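Local coordinates for (R)-specific secondary-alkylsulfatase (Pseudomonas sp., PDB 4AXH), which hydrolyses (R)-secondary alkyl sulfates with strict inversion of configuration, giving (S)-alcohols and sulfate at a site that holds two zinc ions, at residues A[186-197]-A[258-266]; A[570-579]-A[603-614]. All coordinates share one frame; numbering follows the deposited sequence. Where two conformers were deposited one is given.

In the fold
Following the chain from the N terminus, contact 1 comes first, in the metallo-beta-lactamase domain, where it closes a loop of 60 residues: segment 186-197, just after zinc ligands Asp183 and His184, meets segment 258-266, which runs into strand 266-268 at the edge of an eight-stranded sheet. Strand 203-207 and helices 210-219 and 222-233 lie within that loop. Contact 2 comes later, in the C-terminal domain, and closes a shorter loop in which strands 581-588 and 591-596 precede the return to 605-609. The two loops follow one another in series, without nesting or crossing. The centres of contact 1 and contact 2 lie about 29 Å apart. The nearest atoms of contact 1 and contact 2 are about 10 Å apart.

Contact 1: residues A[186-197]-A[258-266]; sequences GGARGIIDEADV and TNTLVAPNV
Thr260 reaches across to the turn at Gly186, just after zinc ligands Asp183 and His184, with both its backbone and its side chain. Gly186 O accepts from Thr260 N (2.6 Å) and from Thr260 OG1 (2.9 Å); the hydroxyl comes from above the carbonyl plane, while the amide lies nearer to it. A chi1 of 80° sets OG1 between its own backbone N and carbonyl carbon, where it also accepts from Arg189 N at 3.0 Å in a fairly straight bond (162°). Arg189 then folds back at chi3, laying one guanidinium face over Thr260 CB near the rim of the group, and NH2 makes a weak, bent bond to Leu261 O.

Val262 points toward segment 186-197 and divides its methyls: CG1 packs on Ala188 CB at 3.6 Å, whereas CG2 meets Ile192 CD1 and, more loosely, Val197 CG2. Tyr177 touches Ala188 and its OH bonds to Val262 O. Nearer strand 266-268, Glu194 bends at chi2 to bring OE1 to Ala263 N (2.9 Å) in the conformer described; a second conformer makes this bond less certain.

The firmer polar grip is therefore at Gly186 O, held by two donors of Thr260. Donating to that carbonyl and accepting from Arg189 N, the Thr260 hydroxyl relays between two backbone groups and is fixed in its rotation, beside the apolar packing round Val262.

Contact 2: residues A[570-579]-A[603-614]; sequences MTLNWVFEDL and ADVTVKLTKPTL
Strands 570-576 and 605-609 run parallel, their axes 4.5 Å apart at closest and 18° from alignment, joined by backbone bonds such as Val575 N to Val607 O at 2.8 Å. On the face carrying Trp574 and Phe576, Val607 lies beside the indole and sets its CB over the six-membered ring, 4.0 Å from the centroid, a CH-pi contact. Leu609 serves both aromatics: CD2 sits over the Phe576 ring, offset toward its rim, and also meets Trp574 CE3 at 3.7 Å near the ring plane. Leu614, from the following helix, adds CD2 against Phe576 CE2.

Carboxylates mark the two ends. Asp604 OD2 takes Thr571 N at 2.8 Å through its anti lone pair and Thr571 OG1 from above the carboxylate plane. With CG between its backbone N and carbonyl carbon (chi1 68°), Asp578 turns its carboxylate to the start of helix 611-618, where OD1 accepts from Lys611 N at 3.1 Å.

In the alkyl sulfatase C-terminal domain (SCP2 clan), the pair is central in a five-stranded sheet, with antiparallel strands 581-588 and 634-637 on its outer sides. Leu642 of helix 640-646 touches Trp574, while helix 549-559 contributes Phe553 to the Trp574 ring and Phe552 to Leu614.

Contact 1: residues A[186-197]-A[258-266]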
loop_
_atom_site.group_PDB
_atom_site.type_symbol
_atom_site.label_atom_id
_atom_site.label_comp_id
_atom_site.label_asym_id
_atom_site.label_seq_id
_atom_site.Cartn_x
_atom_site.Cartn_y
_atom_site.Cartn_z
ATOM N N GLY A 186 18.320 7.325 -17.560
ATOM C CA GLY A 186 18.299 6.468 -18.742
ATOM C C GLY A 186 19.214 6.759 -19.896
ATOM O O GLY A 186 19.591 5.842 -20.614
ATOM N N GLY A 187 19.538 8.023 -20.106
ATOM C CA GLY A 187 20.389 8.440 -21.213
ATOM C C GLY A 187 21.804 8.822 -20.862
ATOM O O GLY A 187 22.535 9.305 -21.734
ATOM N N ALA A 188 22.222 8.564 -19.606
ATOM C CA ALA A 188 23.579 8.840 -19.135
ATOM C C ALA A 188 24.704 8.302 -20.071
ATOM O O ALA A 188 25.490 9.128 -20.553
ATOM C CB ALA A 188 23.749 8.331 -17.720
ATOM N N ARG A 189 24.713 6.984 -20.426
ATOM C CA ARG A 189 25.730 6.373 -21.322
ATOM C C ARG A 189 25.778 6.898 -22.752
ATOM O O ARG A 189 26.729 6.616 -23.477
ATOM C CB ARG A 189 25.695 4.830 -21.303
ATOM C CG ARG A 189 27.039 4.184 -20.922
ATOM C CD ARG A 189 26.963 2.671 -20.894
ATOM N NE ARG A 189 26.402 2.133 -19.649
ATOM C CZ ARG A 189 25.261 1.430 -19.533
ATOM N NH1 ARG A 189 24.520 1.154 -20.610
ATOM N NH2 ARG A 189 24.873 0.972 -18.346
ATOM N N GLY A 190 24.781 7.688 -23.145
ATOM C CA GLY A 190 24.732 8.265 -24.486
ATOM C C GLY A 190 25.525 9.545 -24.567
ATOM O O GLY A 190 25.908 9.976 -25.665
ATOM N N ILE A 191 25.806 10.154 -23.410
ATOM C CA ILE A 191 26.561 11.417 -23.348
ATOM C C ILE A 191 27.831 11.376 -22.454
ATOM O O ILE A 191 28.730 12.208 -22.639
ATOM C CB ILE A 191 25.644 12.633 -23.057
ATOM C CG1 ILE A 191 24.856 12.415 -21.727
ATOM C CG2 ILE A 191 24.717 12.877 -24.268
ATOM C CD1 ILE A 191 24.125 13.524 -21.206
ATOM N N ILE A 192 27.898 10.431 -21.497
ATOM C CA ILE A 192 29.080 10.265 -20.630
ATOM C C ILE A 192 29.599 8.805 -20.597
ATOM O O ILE A 192 28.867 7.874 -20.941
ATOM C CB ILE A 192 28.942 10.878 -19.176
ATOM C CG1 ILE A 192 27.877 10.145 -18.360
ATOM C CG2 ILE A 192 28.688 12.379 -19.194
ATOM C CD1 ILE A 192 28.358 9.372 -17.351
ATOM N N ASP A 193 30.856 8.623 -20.134
ATOM C CA ASP A 193 31.461 7.296 -20.025
ATOM C C ASP A 193 31.690 6.865 -18.579
ATOM O O ASP A 193 32.237 7.664 -17.837
ATOM C CB ASP A 193 32.757 7.254 -20.831
ATOM C CG ASP A 193 32.557 7.608 -22.289
ATOM O OD1 ASP A 193 31.658 6.987 -22.941
ATOM O OD2 ASP A 193 33.292 8.498 -22.786
ATOM N N GLU A 194 31.283 5.615 -18.174
ATOM C CA GLU A 194 31.479 5.174 -16.788
ATOM C C GLU A 194 32.947 5.197 -16.410
ATOM O O GLU A 194 33.253 5.506 -15.248
ATOM C CB GLU A 194 30.746 3.863 -16.395
ATOM C CG GLU A 194 30.870 3.460 -14.920
ATOM C CD GLU A 194 29.704 3.655 -13.956
ATOM O OE1 GLU A 194 28.696 2.927 -14.120
ATOM O OE2 GLU A 194 29.842 4.428 -12.972
ATOM N N ALA A 195 33.861 4.976 -17.373
ATOM C CA ALA A 195 35.300 5.069 -17.120
ATOM C C ALA A 195 35.652 6.434 -16.495
ATOM O O ALA A 195 36.387 6.456 -15.517
ATOM C CB ALA A 195 36.078 4.877 -18.419
ATOM N N ASP A 196 35.087 7.552 -17.030
ATOM C CA ASP A 196 35.336 8.918 -16.546
ATOM C C ASP A 196 34.760 9.140 -15.147
ATOM O O ASP A 196 35.331 9.907 -14.365
ATOM C CB ASP A 196 34.766 9.968 -17.512
ATOM C CG ASP A 196 35.375 9.999 -18.895
ATOM O OD1 ASP A 196 36.463 9.428 -19.076
ATOM O OD2 ASP A 196 34.784 10.639 -19.789
ATOM N N VAL A 197 33.620 8.475 -14.849
ATOM C CA VAL A 197 32.938 8.554 -13.567
ATOM C C VAL A 197 33.830 7.874 -12.536
ATOM O O VAL A 197 34.269 8.529 -11.596
ATOM C CB VAL A 197 31.494 7.978 -13.636
ATOM C CG1 VAL A 197 30.856 7.838 -12.256
ATOM C CG2 VAL A 197 30.624 8.829 -14.538
ATOM N N THR A 258 17.400 3.049 -26.351
ATOM C CA THR A 258 18.274 2.380 -25.399
ATOM C C THR A 258 18.269 3.061 -24.017
ATOM O O THR A 258 18.506 4.271 -23.933
ATOM C CB THR A 258 19.674 2.256 -26.014
ATOM O OG1 THR A 258 20.187 3.572 -26.198
ATOM C CG2 THR A 258 19.662 1.576 -27.378
ATOM N N ASN A 259 18.007 2.275 -22.942
ATOM C CA ASN A 259 18.025 2.748 -21.560
ATOM C C ASN A 259 19.326 2.293 -20.876
ATOM O O ASN A 259 19.724 1.118 -20.936
ATOM C CB ASN A 259 16.796 2.277 -20.782
ATOM C CG ASN A 259 15.482 2.536 -21.474
ATOM O OD1 ASN A 259 14.694 1.615 -21.751
ATOM N ND2 ASN A 259 15.232 3.794 -21.816
ATOM N N THR A 260 20.005 3.260 -20.252
ATOM C CA THR A 260 21.311 3.071 -19.631
ATOM C C THR A 260 21.288 3.341 -18.138
ATOM O O THR A 260 20.367 3.979 -17.628
ATOM C CB THR A 260 22.393 3.943 -20.345
ATOM O OG1 THR A 260 22.308 5.293 -19.888
ATOM C CG2 THR A 260 22.338 3.861 -21.877
ATOM N N LEU A 261 22.325 2.862 -17.444
ATOM C CA LEU A 261 22.497 3.061 -16.017
ATOM C C LEU A 261 23.965 3.268 -15.726
ATOM O O LEU A 261 24.724 2.312 -15.775
ATOM C CB LEU A 261 21.975 1.850 -15.243
ATOM C CG LEU A 261 21.299 2.135 -13.922
ATOM C CD1 LEU A 261 20.375 0.975 -13.528
ATOM C CD2 LEU A 261 22.297 2.422 -12.848
ATOM N N VAL A 262 24.392 4.505 -15.484
ATOM C CA VAL A 262 25.770 4.739 -15.086
ATOM C C VAL A 262 25.832 5.087 -13.602
ATOM O O VAL A 262 25.259 6.086 -13.166
ATOM C CB VAL A 262 26.759 5.487 -16.035
ATOM C CG1 VAL A 262 26.220 5.659 -17.452
ATOM C CG2 VAL A 262 27.298 6.778 -15.440
ATOM N N ALA A 263 26.436 4.189 -12.815
ATOM C CA ALA A 263 26.563 4.316 -11.371
ATOM C C ALA A 263 27.040 5.689 -10.908
ATOM O O ALA A 263 27.979 6.239 -11.492
ATOM C CB ALA A 263 27.482 3.243 -10.839
ATOM N N PRO A 264 26.392 6.275 -9.873
ATOM C CA PRO A 264 26.849 7.572 -9.352
ATOM C C PRO A 264 28.206 7.514 -8.630
ATOM O O PRO A 264 28.670 6.467 -8.182
ATOM C CB PRO A 264 25.735 7.983 -8.391
ATOM C CG PRO A 264 24.619 7.015 -8.633
ATOM C CD PRO A 264 25.246 5.772 -9.089
ATOM N N ASN A 265 28.834 8.675 -8.551
ATOM C CA ASN A 265 30.130 8.968 -7.961
ATOM C C ASN A 265 29.893 9.334 -6.487
ATOM O O ASN A 265 30.356 8.634 -5.593
ATOM C CB ASN A 265 30.657 10.206 -8.680
ATOM C CG ASN A 265 32.093 10.212 -8.995
ATOM O OD1 ASN A 265 32.472 9.993 -10.138
ATOM N ND2 ASN A 265 32.917 10.587 -8.020
ATOM N N VAL A 266 29.166 10.445 -6.248
ATOM C CA VAL A 266 28.873 11.015 -4.933
ATOM C C VAL A 266 27.392 10.950 -4.529
ATOM O O VAL A 266 26.518 11.497 -5.220
ATOM C CB VAL A 266 29.582 12.392 -4.701
ATOM C CG1 VAL A 266 29.922 13.117 -6.006
ATOM C CG2 VAL A 266 28.839 13.296 -3.724
#

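Contact 2: residues A[570-579]-A[603-614]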
loop_
_atom_site.group_PDB
_atom_site.type_symbol
_atom_site.label_atom_id
_atom_site.label_comp_id
_atom_site.label_asym_id
_atom_site.label_seq_id
_atom_site.Cartn_x
_atom_site.Cartn_y
_atom_site.Cartn_z
ATOM N N MET A 570 15.407 -29.714 -2.895
ATOM C CA MET A 570 16.860 -29.670 -3.038
ATOM C C MET A 570 17.402 -28.365 -2.470
ATOM O O MET A 570 16.640 -27.430 -2.241
ATOM C CB MET A 570 17.254 -29.756 -4.530
ATOM C CG MET A 570 16.607 -28.683 -5.383
ATOM S SD MET A 570 17.289 -28.496 -7.039
ATOM C CE MET A 570 16.116 -29.476 -7.967
ATOM N N THR A 571 18.729 -28.295 -2.297
ATOM C CA THR A 571 19.465 -27.126 -1.817
ATOM C C THR A 571 20.613 -26.896 -2.774
ATOM O O THR A 571 21.261 -27.853 -3.195
ATOM C CB THR A 571 19.971 -27.326 -0.394
ATOM O OG1 THR A 571 20.710 -28.544 -0.344
ATOM C CG2 THR A 571 18.846 -27.344 0.634
ATOM N N LEU A 572 20.851 -25.639 -3.144
ATOM C CA LEU A 572 21.883 -25.287 -4.110
ATOM C C LEU A 572 22.736 -24.142 -3.596
ATOM O O LEU A 572 22.232 -23.028 -3.452
ATOM C CB LEU A 572 21.248 -24.884 -5.471
ATOM C CG LEU A 572 20.252 -25.854 -6.165
ATOM C CD1 LEU A 572 18.814 -25.643 -5.665
ATOM C CD2 LEU A 572 20.265 -25.653 -7.674
ATOM N N ASN A 573 24.022 -24.402 -3.315
ATOM C CA ASN A 573 24.967 -23.353 -2.943
ATOM C C ASN A 573 25.475 -22.735 -4.239
ATOM O O ASN A 573 25.634 -23.434 -5.243
ATOM C CB ASN A 573 26.140 -23.897 -2.140
ATOM C CG ASN A 573 25.834 -24.093 -0.681
ATOM O OD1 ASN A 573 24.892 -23.513 -0.125
ATOM N ND2 ASN A 573 26.653 -24.896 -0.018
ATOM N N TRP A 574 25.674 -21.418 -4.228
ATOM C CA TRP A 574 26.167 -20.636 -5.354
ATOM C C TRP A 574 27.323 -19.798 -4.833
ATOM O O TRP A 574 27.205 -19.172 -3.766
ATOM C CB TRP A 574 25.053 -19.737 -5.915
ATOM C CG TRP A 574 23.961 -20.470 -6.628
ATOM C CD1 TRP A 574 22.937 -21.178 -6.066
ATOM C CD2 TRP A 574 23.760 -20.529 -8.043
ATOM N NE1 TRP A 574 22.141 -21.720 -7.049
ATOM C CE2 TRP A 574 22.604 -21.311 -8.272
ATOM C CE3 TRP A 574 24.436 -19.976 -9.145
ATOM C CZ2 TRP A 574 22.117 -21.571 -9.557
ATOM C CZ3 TRP A 574 23.959 -20.242 -10.419
ATOM C CH2 TRP A 574 22.819 -21.040 -10.616
ATOM N N VAL A 575 28.464 -19.831 -5.541
ATOM C CA VAL A 575 29.659 -19.092 -5.139
ATOM C C VAL A 575 30.198 -18.287 -6.276
ATOM O O VAL A 575 30.466 -18.823 -7.348
ATOM C CB VAL A 575 30.721 -19.869 -4.290
ATOM C CG1 VAL A 575 30.345 -21.339 -4.060
ATOM C CG2 VAL A 575 32.143 -19.725 -4.829
ATOM N N PHE A 576 30.281 -16.978 -6.059
ATOM C CA PHE A 576 30.720 -16.013 -7.050
ATOM C C PHE A 576 32.088 -15.456 -6.676
ATOM O O PHE A 576 32.195 -14.558 -5.837
ATOM C CB PHE A 576 29.663 -14.904 -7.206
ATOM C CG PHE A 576 28.340 -15.360 -7.774
ATOM C CD1 PHE A 576 27.335 -15.841 -6.940
ATOM C CD2 PHE A 576 28.082 -15.267 -9.134
ATOM C CE1 PHE A 576 26.097 -16.241 -7.462
ATOM C CE2 PHE A 576 26.847 -15.665 -9.655
ATOM C CZ PHE A 576 25.862 -16.152 -8.816
ATOM N N GLU A 577 33.132 -16.032 -7.280
ATOM C CA GLU A 577 34.542 -15.707 -7.052
ATOM C C GLU A 577 34.899 -14.237 -7.287
ATOM O O GLU A 577 35.635 -13.648 -6.488
ATOM C CB GLU A 577 35.480 -16.664 -7.831
ATOM C CG GLU A 577 35.122 -16.902 -9.301
ATOM C CD GLU A 577 34.825 -18.328 -9.764
ATOM O OE1 GLU A 577 34.400 -19.165 -8.933
ATOM O OE2 GLU A 577 34.997 -18.599 -10.977
ATOM N N ASP A 578 34.349 -13.644 -8.360
ATOM C CA ASP A 578 34.571 -12.241 -8.722
ATOM C C ASP A 578 33.888 -11.265 -7.744
ATOM O O ASP A 578 34.292 -10.101 -7.659
ATOM C CB ASP A 578 34.075 -11.986 -10.160
ATOM C CG ASP A 578 32.570 -12.079 -10.329
ATOM O OD1 ASP A 578 31.965 -13.031 -9.775
ATOM O OD2 ASP A 578 31.993 -11.189 -11.001
ATOM N N LEU A 579 32.843 -11.741 -7.036
ATOM C CA LEU A 579 32.030 -10.964 -6.099
ATOM C C LEU A 579 32.348 -11.238 -4.646
ATOM O O LEU A 579 31.849 -10.508 -3.785
ATOM C CB LEU A 579 30.547 -11.307 -6.315
ATOM C CG LEU A 579 29.778 -10.508 -7.344
ATOM C CD1 LEU A 579 28.606 -11.298 -7.843
ATOM C CD2 LEU A 579 29.267 -9.211 -6.750
ATOM N N ALA A 603 24.548 -29.128 1.287
ATOM C CA ALA A 603 23.937 -28.786 -0.001
ATOM C C ALA A 603 24.115 -29.872 -1.056
ATOM O O ALA A 603 25.203 -30.444 -1.181
ATOM C CB ALA A 603 24.452 -27.452 -0.512
ATOM N N ASP A 604 23.030 -30.154 -1.807
ATOM C CA ASP A 604 22.972 -31.154 -2.874
ATOM C C ASP A 604 23.946 -30.844 -4.014
ATOM O O ASP A 604 24.559 -31.761 -4.558
ATOM C CB ASP A 604 21.538 -31.294 -3.419
ATOM C CG ASP A 604 20.519 -31.742 -2.387
ATOM O OD1 ASP A 604 20.534 -32.935 -2.014
ATOM O OD2 ASP A 604 19.723 -30.899 -1.939
ATOM N N VAL A 605 24.075 -29.555 -4.379
ATOM C CA VAL A 605 24.937 -29.073 -5.468
ATOM C C VAL A 605 25.580 -27.751 -5.049
ATOM O O VAL A 605 25.003 -27.028 -4.237
ATOM C CB VAL A 605 24.145 -28.898 -6.793
ATOM C CG1 VAL A 605 24.946 -29.333 -7.998
ATOM C CG2 VAL A 605 22.796 -29.575 -6.749
ATOM N N THR A 606 26.777 -27.444 -5.591
ATOM C CA THR A 606 27.526 -26.203 -5.350
ATOM C C THR A 606 27.920 -25.646 -6.710
ATOM O O THR A 606 28.476 -26.368 -7.528
ATOM C CB THR A 606 28.668 -26.413 -4.332
ATOM O OG1 THR A 606 28.116 -26.957 -3.125
ATOM C CG2 THR A 606 29.439 -25.121 -4.017
ATOM N N VAL A 607 27.532 -24.402 -6.991
ATOM C CA VAL A 607 27.741 -23.771 -8.296
ATOM C C VAL A 607 28.753 -22.620 -8.243
ATOM O O VAL A 607 28.412 -21.508 -7.833
ATOM C CB VAL A 607 26.393 -23.340 -8.957
ATOM C CG1 VAL A 607 26.550 -23.170 -10.461
ATOM C CG2 VAL A 607 25.254 -24.319 -8.645
ATOM N N LYS A 608 29.995 -22.897 -8.669
ATOM C CA LYS A 608 31.071 -21.908 -8.739
ATOM C C LYS A 608 31.068 -21.285 -10.139
ATOM O O LYS A 608 31.149 -22.013 -11.129
ATOM C CB LYS A 608 32.443 -22.540 -8.449
ATOM C CG LYS A 608 32.569 -23.223 -7.082
ATOM C CD LYS A 608 34.007 -23.170 -6.531
ATOM C CE LYS A 608 35.041 -23.974 -7.301
ATOM N NZ LYS A 608 36.428 -23.533 -6.989
ATOM N N LEU A 609 30.937 -19.944 -10.214
ATOM C CA LEU A 609 30.881 -19.139 -11.445
ATOM C C LEU A 609 31.137 -17.693 -11.099
ATOM O O LEU A 609 31.335 -17.370 -9.927
ATOM C CB LEU A 609 29.497 -19.276 -12.141
ATOM C CG LEU A 609 28.248 -18.589 -11.517
ATOM C CD1 LEU A 609 27.050 -18.741 -12.419
ATOM C CD2 LEU A 609 27.877 -19.168 -10.161
ATOM N N THR A 610 31.102 -16.818 -12.104
ATOM C CA THR A 610 31.270 -15.376 -11.923
ATOM C C THR A 610 29.968 -14.662 -12.322
ATOM O O THR A 610 29.165 -15.249 -13.058
ATOM C CB THR A 610 32.483 -14.849 -12.727
ATOM O OG1 THR A 610 32.188 -14.844 -14.124
ATOM C CG2 THR A 610 33.754 -15.625 -12.455
ATOM N N LYS A 611 29.764 -13.401 -11.859
ATOM C CA LYS A 611 28.585 -12.612 -12.244
ATOM C C LYS A 611 28.516 -12.445 -13.784
ATOM O O LYS A 611 27.462 -12.786 -14.331
ATOM C CB LYS A 611 28.518 -11.254 -11.521
ATOM C CG LYS A 611 27.147 -10.558 -11.647
ATOM C CD LYS A 611 27.282 -9.080 -12.030
ATOM C CE LYS A 611 25.960 -8.405 -12.311
ATOM N NZ LYS A 611 26.119 -6.937 -12.532
ATOM N N PRO A 612 29.608 -12.048 -14.517
ATOM C CA PRO A 612 29.490 -11.957 -15.988
ATOM C C PRO A 612 29.030 -13.254 -16.672
ATOM O O PRO A 612 28.261 -13.166 -17.627
ATOM C CB PRO A 612 30.875 -11.477 -16.448
ATOM C CG PRO A 612 31.785 -11.664 -15.289
ATOM C CD PRO A 612 30.947 -11.608 -14.060
ATOM N N THR A 613 29.429 -14.449 -16.144
ATOM C CA THR A 613 28.982 -15.742 -16.685
ATOM C C THR A 613 27.518 -15.987 -16.326
ATOM O O THR A 613 26.757 -16.389 -17.201
ATOM C CB THR A 613 29.918 -16.932 -16.351
ATOM O OG1 THR A 613 29.764 -17.334 -14.992
ATOM C CG2 THR A 613 31.387 -16.667 -16.700
ATOM N N LEU A 614 27.108 -15.684 -15.067
ATOM C CA LEU A 614 25.709 -15.811 -14.611
ATOM C C LEU A 614 24.829 -14.967 -15.509
ATOM O O LEU A 614 23.778 -15.437 -15.940
ATOM C CB LEU A 614 25.526 -15.366 -13.135
ATOM C CG LEU A 614 24.091 -15.425 -12.560
ATOM C CD1 LEU A 614 23.742 -16.816 -12.024
ATOM C CD2 LEU A 614 23.898 -14.386 -11.472
#